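Long-range contacts in carbonic anhydrase (PDB 3R1W), which probably catalyses the reversible hydration of carbon dioxide to bicarbonate, as a trimeric left-handed beta-helix enzyme of the gamma class: residues B[58-63]-B[87-92]; B[71-76]-B[94-99]. One frame throughout, in Å; residues are numbered along the deposited sequence.

Contact 1 of 2, residues B[58-63]-B[87-92]; sequences HIRIGA and PLIIGD
Neighbouring coils of a left-handed parallel beta-helix pair here, with Ile-59, Arg-60 and Ile-61 bridging Leu-88, Ile-89 and Ile-90 in register. The backbone ladder starts with Leu-88 N donating to His-58 O at 3.0 Å. It continues through Arg-60 N to Leu-88 O and Ile-90 N to Arg-60 O, and closes with Gly-62 N, which binds Ile-90 O and, weakly, Gly-91 O. On the buried face, Ile-59 CG2 lies 3.8 Å from Leu-88 CD2, while Ile-61 and Ile-90 run alongside each other, CG1 of the former 4.0 Å from CD1 of the latter. On the other face, Ile-89 CD1 meets Arg-60 CB at 3.7 Å, just before the arginine chain bends (chi2 -70°) and leads its guanidinium to a salt bridge with Asp-37. A chi1 of 62° swings the His-58 ring across to Pro-87, whose CB sits over one ring face, 3.6 Å from the centroid, while Ile-89 CD1 comes up at the ring edge. A serine in place of His-58 would probably leave Pro-87 CB without its CH-pi partner and strip cover from Ile-89 CD1. Beyond the strands, Ala-63 N donates to Asp-92 OD1 (2.8 Å) from the anti side, 32° out of the carboxylate plane.

Contact 2 of 2, residues B[71-76]-B[94-99]; sequences SVLHIT and VTIGHQ
Ile-96 faces Leu-73 and Ser-71 with two separate branches, and this divided approach makes the side-chain contact between two walls of the beta-helix. Its CG1 branch, extended at chi2 (164°), brings CD1 to within 4.5 Å of Leu-73 CD1, a loose meeting of methyl groups. The other branch turns toward the serine, CG2 coming within 4.0 Å of Ser-71 OG. Leu-73 sets off across the direction to 94-99, but its end bends closer.

Ser-71 works against the backbone of the coil corner as well. With OG beside its own backbone N (chi1 -65°), the hydroxyl sits 3.0 Å from Gly-97 O and 3.6 Å from Gln-99 N. Its hydrogen bonds are nevertheless made just beyond the two segments, with Gln-68 O and Ala-100 N, so this buried oxygen ties together the corners of two successive coils. The backbones are closest at this point, the CA atoms of Ser-71 and Gln-99 lying 4.1 Å apart.

His-98 and Gln-99 set out from the backbone away from 71-76. His-98 ND1 is hydrogen-bonded to Asp-69, and its ring meets those of His-74 and His-103 of a second subunit. Such an intersubunit histidine cluster is consistent with the metal site of gamma-class carbonic anhydrases. Gln-99 OE1 binds Lys-116, while its NE2 binds Ala-100 O of the second subunit.

In the interior of the beta-helix, Ile-96 also packs on Ile-90 of strand 88-90, Leu-102 of strand 101-103 and Ile-113 of strand 111-113. Strand 72-74 itself lies between strands 51-54 and 101-103, whereas 94-96 belongs to a different sheet, between strands 66-67 and 111-113.

How the contacts relate
The segments alternate along the chain, 58-63, 71-76, 87-92 and then 94-99, so the two contacts interlock, their centres 11 Å apart. Contact 1 lies within one sheet, joining its strands 58-61 and 88-90 coil to coil. Contact 2 instead crosses the interior, from strand 72-74 of a second sheet to strand 94-96 of the third, so together they involve all three walls of the beta-helix. They touch in the core, where Leu-88 CD2 packs 3.5 Å from Leu-73 CB and Ile-75 CG2 lies 3.4 Å from Leu-88 N. The apolar filling is thus continuous, while contact 2 alone extends to the subunit interfaces.

Contact 1 of 2, residues B[58-63]-B[87-92]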
loop_
_atom_site.group_PDB
_atom_site.type_symbol
_atom_site.label_atom_id
_atom_site.label_comp_id
_atom_site.label_asym_id
_atom_site.label_seq_id
_atom_site.Cartn_x
_atom_site.Cartn_y
_atom_site.Cartn_z
ATOM N N HIS B 58 -2.734 21.845 -4.823
ATOM C CA HIS B 58 -2.820 21.392 -6.210
ATOM C C HIS B 58 -1.852 20.250 -6.555
ATOM O O HIS B 58 -0.770 20.129 -5.977
ATOM C CB HIS B 58 -2.696 22.562 -7.208
ATOM C CG HIS B 58 -1.388 23.295 -7.154
ATOM N ND1 HIS B 58 -1.214 24.459 -6.434
ATOM C CD2 HIS B 58 -0.205 23.056 -7.770
ATOM C CE1 HIS B 58 0.026 24.887 -6.581
ATOM N NE2 HIS B 58 0.658 24.062 -7.400
ATOM N N ILE B 59 -2.283 19.405 -7.484
ATOM C CA ILE B 59 -1.469 18.318 -8.022
ATOM C C ILE B 59 -1.481 18.446 -9.549
ATOM O O ILE B 59 -2.542 18.504 -10.162
ATOM C CB ILE B 59 -2.052 16.942 -7.626
ATOM C CG1 ILE B 59 -2.138 16.823 -6.100
ATOM C CG2 ILE B 59 -1.192 15.810 -8.200
ATOM C CD1 ILE B 59 -2.777 15.524 -5.614
ATOM N N ARG B 60 -0.296 18.473 -10.157
ATOM C CA ARG B 60 -0.173 18.638 -11.599
ATOM C C ARG B 60 0.715 17.531 -12.135
ATOM O O ARG B 60 1.814 17.319 -11.627
ATOM C CB ARG B 60 0.442 20.004 -11.923
ATOM C CG ARG B 60 -0.378 21.186 -11.408
ATOM C CD ARG B 60 -1.674 21.313 -12.198
ATOM N NE ARG B 60 -2.487 22.435 -11.733
ATOM C CZ ARG B 60 -3.493 22.333 -10.868
ATOM N NH1 ARG B 60 -3.833 21.145 -10.357
ATOM N NH2 ARG B 60 -4.166 23.425 -10.517
ATOM N N ILE B 61 0.225 16.805 -13.131
ATOM C CA ILE B 61 0.994 15.713 -13.718
ATOM C C ILE B 61 1.070 15.899 -15.228
ATOM O O ILE B 61 0.068 16.203 -15.878
ATOM C CB ILE B 61 0.368 14.340 -13.368
ATOM C CG1 ILE B 61 0.274 14.191 -11.840
ATOM C CG2 ILE B 61 1.164 13.201 -14.001
ATOM C CD1 ILE B 61 -0.342 12.882 -11.353
ATOM N N GLY B 62 2.260 15.720 -15.791
ATOM C CA GLY B 62 2.454 15.940 -17.216
ATOM C C GLY B 62 1.941 14.818 -18.098
ATOM O O GLY B 62 1.038 14.079 -17.718
ATOM N N ALA B 63 2.535 14.685 -19.283
ATOM C CA ALA B 63 2.085 13.717 -20.282
ATOM C C ALA B 63 2.811 12.377 -20.212
ATOM O O ALA B 63 3.984 12.318 -19.849
ATOM C CB ALA B 63 2.242 14.315 -21.691
ATOM N N PRO B 87 2.623 21.641 -2.811
ATOM C CA PRO B 87 1.828 21.009 -3.862
ATOM C C PRO B 87 2.616 19.839 -4.434
ATOM O O PRO B 87 3.748 19.603 -4.006
ATOM C CB PRO B 87 1.716 22.115 -4.902
ATOM C CG PRO B 87 3.019 22.857 -4.760
ATOM C CD PRO B 87 3.345 22.832 -3.300
ATOM N N LEU B 88 2.023 19.129 -5.384
ATOM C CA LEU B 88 2.678 17.991 -6.013
ATOM C C LEU B 88 2.763 18.240 -7.512
ATOM O O LEU B 88 1.740 18.365 -8.189
ATOM C CB LEU B 88 1.884 16.712 -5.727
ATOM C CG LEU B 88 2.372 15.405 -6.349
ATOM C CD1 LEU B 88 3.801 15.116 -5.935
ATOM C CD2 LEU B 88 1.434 14.283 -5.914
ATOM N N ILE B 89 3.986 18.306 -8.030
ATOM C CA ILE B 89 4.211 18.636 -9.431
ATOM C C ILE B 89 5.017 17.509 -10.062
ATOM O O ILE B 89 6.091 17.178 -9.568
ATOM C CB ILE B 89 5.005 19.947 -9.563
ATOM C CG1 ILE B 89 4.240 21.094 -8.894
ATOM C CG2 ILE B 89 5.280 20.266 -11.034
ATOM C CD1 ILE B 89 2.903 21.378 -9.545
ATOM N N ILE B 90 4.483 16.917 -11.129
ATOM C CA ILE B 90 5.121 15.774 -11.788
ATOM C C ILE B 90 5.184 15.987 -13.299
ATOM O O ILE B 90 4.203 16.383 -13.907
ATOM C CB ILE B 90 4.351 14.460 -11.485
ATOM C CG1 ILE B 90 4.348 14.183 -9.982
ATOM C CG2 ILE B 90 4.998 13.285 -12.213
ATOM C CD1 ILE B 90 3.322 13.125 -9.550
ATOM N N GLY B 91 6.334 15.724 -13.917
ATOM C CA GLY B 91 6.487 16.025 -15.337
ATOM C C GLY B 91 6.007 14.937 -16.284
ATOM O O GLY B 91 5.109 14.165 -15.944
ATOM N N ASP B 92 6.611 14.888 -17.475
ATOM C CA ASP B 92 6.246 13.942 -18.535
ATOM C C ASP B 92 7.112 12.685 -18.500
ATOM O O ASP B 92 8.253 12.725 -18.045
ATOM C CB ASP B 92 6.454 14.564 -19.923
ATOM C CG ASP B 92 5.903 15.969 -20.044
ATOM O OD1 ASP B 92 4.834 16.261 -19.475
ATOM O OD2 ASP B 92 6.546 16.786 -20.740
#

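Contact 2 of 2, residues B[71-76]-B[94-99]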
loop_
_atom_site.group_PDB
_atom_site.type_symbol
_atom_site.label_atom_id
_atom_site.label_comp_id
_atom_site.label_asym_id
_atom_site.label_seq_id
_atom_site.Cartn_x
_atom_site.Cartn_y
_atom_site.Cartn_z
ATOM N N SER B 71 -0.552 3.182 -5.482
ATOM C CA SER B 71 0.194 4.403 -5.147
ATOM C C SER B 71 -0.724 5.412 -4.469
ATOM O O SER B 71 -1.938 5.419 -4.702
ATOM C CB SER B 71 0.816 5.038 -6.400
ATOM O OG SER B 71 1.799 4.195 -6.983
ATOM N N VAL B 72 -0.145 6.255 -3.619
ATOM C CA VAL B 72 -0.877 7.364 -3.020
ATOM C C VAL B 72 -0.098 8.647 -3.296
ATOM O O VAL B 72 1.095 8.744 -2.985
ATOM C CB VAL B 72 -1.100 7.172 -1.500
ATOM C CG1 VAL B 72 -1.587 8.474 -0.842
ATOM C CG2 VAL B 72 -2.111 6.051 -1.247
ATOM N N LEU B 73 -0.774 9.606 -3.929
ATOM C CA LEU B 73 -0.200 10.923 -4.196
ATOM C C LEU B 73 -0.983 11.954 -3.401
ATOM O O LEU B 73 -2.201 12.042 -3.528
ATOM C CB LEU B 73 -0.297 11.280 -5.674
ATOM C CG LEU B 73 0.155 10.316 -6.775
ATOM C CD1 LEU B 73 0.494 11.073 -8.072
ATOM C CD2 LEU B 73 1.275 9.386 -6.360
ATOM N N HIS B 74 -0.291 12.740 -2.589
ATOM C CA HIS B 74 -0.979 13.724 -1.773
ATOM C C HIS B 74 -0.084 14.942 -1.549
ATOM O O HIS B 74 1.004 15.052 -2.115
ATOM C CB HIS B 74 -1.458 13.096 -0.450
ATOM C CG HIS B 74 -2.465 13.930 0.286
ATOM N ND1 HIS B 74 -2.344 14.241 1.623
ATOM C CD2 HIS B 74 -3.602 14.533 -0.139
ATOM C CE1 HIS B 74 -3.363 14.999 1.993
ATOM N NE2 HIS B 74 -4.141 15.190 0.942
ATOM N N ILE B 75 -0.569 15.866 -0.742
ATOM C CA ILE B 75 0.051 17.167 -0.614
ATOM C C ILE B 75 -0.027 17.652 0.826
ATOM O O ILE B 75 -0.599 16.978 1.687
ATOM C CB ILE B 75 -0.625 18.180 -1.556
ATOM C CG1 ILE B 75 -2.155 17.991 -1.566
ATOM C CG2 ILE B 75 -0.103 17.993 -2.975
ATOM C CD1 ILE B 75 -2.871 18.267 -0.216
ATOM N N THR B 76 0.549 18.820 1.093
ATOM C CA THR B 76 0.512 19.375 2.444
ATOM C C THR B 76 -0.156 20.751 2.449
ATOM O O THR B 76 0.218 21.632 1.679
ATOM C CB THR B 76 1.929 19.503 3.027
ATOM O OG1 THR B 76 2.490 18.198 3.203
ATOM C CG2 THR B 76 1.900 20.229 4.378
ATOM N N VAL B 94 7.085 10.079 -16.753
ATOM C CA VAL B 94 7.467 9.627 -15.425
ATOM C C VAL B 94 6.761 8.305 -15.142
ATOM O O VAL B 94 5.568 8.162 -15.390
ATOM C CB VAL B 94 7.116 10.688 -14.350
ATOM C CG1 VAL B 94 7.358 10.136 -12.941
ATOM C CG2 VAL B 94 7.925 11.965 -14.587
ATOM N N THR B 95 7.511 7.323 -14.659
ATOM C CA THR B 95 6.915 6.038 -14.311
ATOM C C THR B 95 6.875 5.924 -12.785
ATOM O O THR B 95 7.913 5.801 -12.138
ATOM C CB THR B 95 7.706 4.869 -14.920
ATOM O OG1 THR B 95 7.763 5.018 -16.345
ATOM C CG2 THR B 95 7.032 3.529 -14.583
ATOM N N ILE B 96 5.679 5.988 -12.210
ATOM C CA ILE B 96 5.544 5.898 -10.760
ATOM C C ILE B 96 5.161 4.464 -10.406
ATOM O O ILE B 96 4.049 4.023 -10.684
ATOM C CB ILE B 96 4.515 6.925 -10.233
ATOM C CG1 ILE B 96 4.951 8.346 -10.620
ATOM C CG2 ILE B 96 4.356 6.817 -8.709
ATOM C CD1 ILE B 96 3.839 9.376 -10.488
ATOM N N GLY B 97 6.108 3.736 -9.816
ATOM C CA GLY B 97 5.948 2.318 -9.537
ATOM C C GLY B 97 4.851 1.984 -8.536
ATOM O O GLY B 97 4.383 2.857 -7.801
ATOM N N HIS B 98 4.446 0.715 -8.509
ATOM C CA HIS B 98 3.379 0.248 -7.617
ATOM C C HIS B 98 3.619 0.679 -6.182
ATOM O O HIS B 98 4.748 0.647 -5.703
ATOM C CB HIS B 98 3.274 -1.286 -7.640
ATOM C CG HIS B 98 3.429 -1.885 -9.004
ATOM N ND1 HIS B 98 2.387 -1.954 -9.904
ATOM C CD2 HIS B 98 4.497 -2.449 -9.618
ATOM C CE1 HIS B 98 2.810 -2.527 -11.018
ATOM N NE2 HIS B 98 4.084 -2.834 -10.871
ATOM N N GLN B 99 2.553 1.064 -5.487
ATOM C CA GLN B 99 2.644 1.357 -4.058
ATOM C C GLN B 99 3.610 2.491 -3.730
ATOM O O GLN B 99 4.146 2.554 -2.624
ATOM C CB GLN B 99 3.022 0.102 -3.259
ATOM C CG GLN B 99 2.033 -1.050 -3.431
ATOM C CD GLN B 99 2.446 -2.278 -2.648
ATOM O OE1 GLN B 99 3.631 -2.470 -2.352
ATOM N NE2 GLN B 99 1.471 -3.111 -2.295
#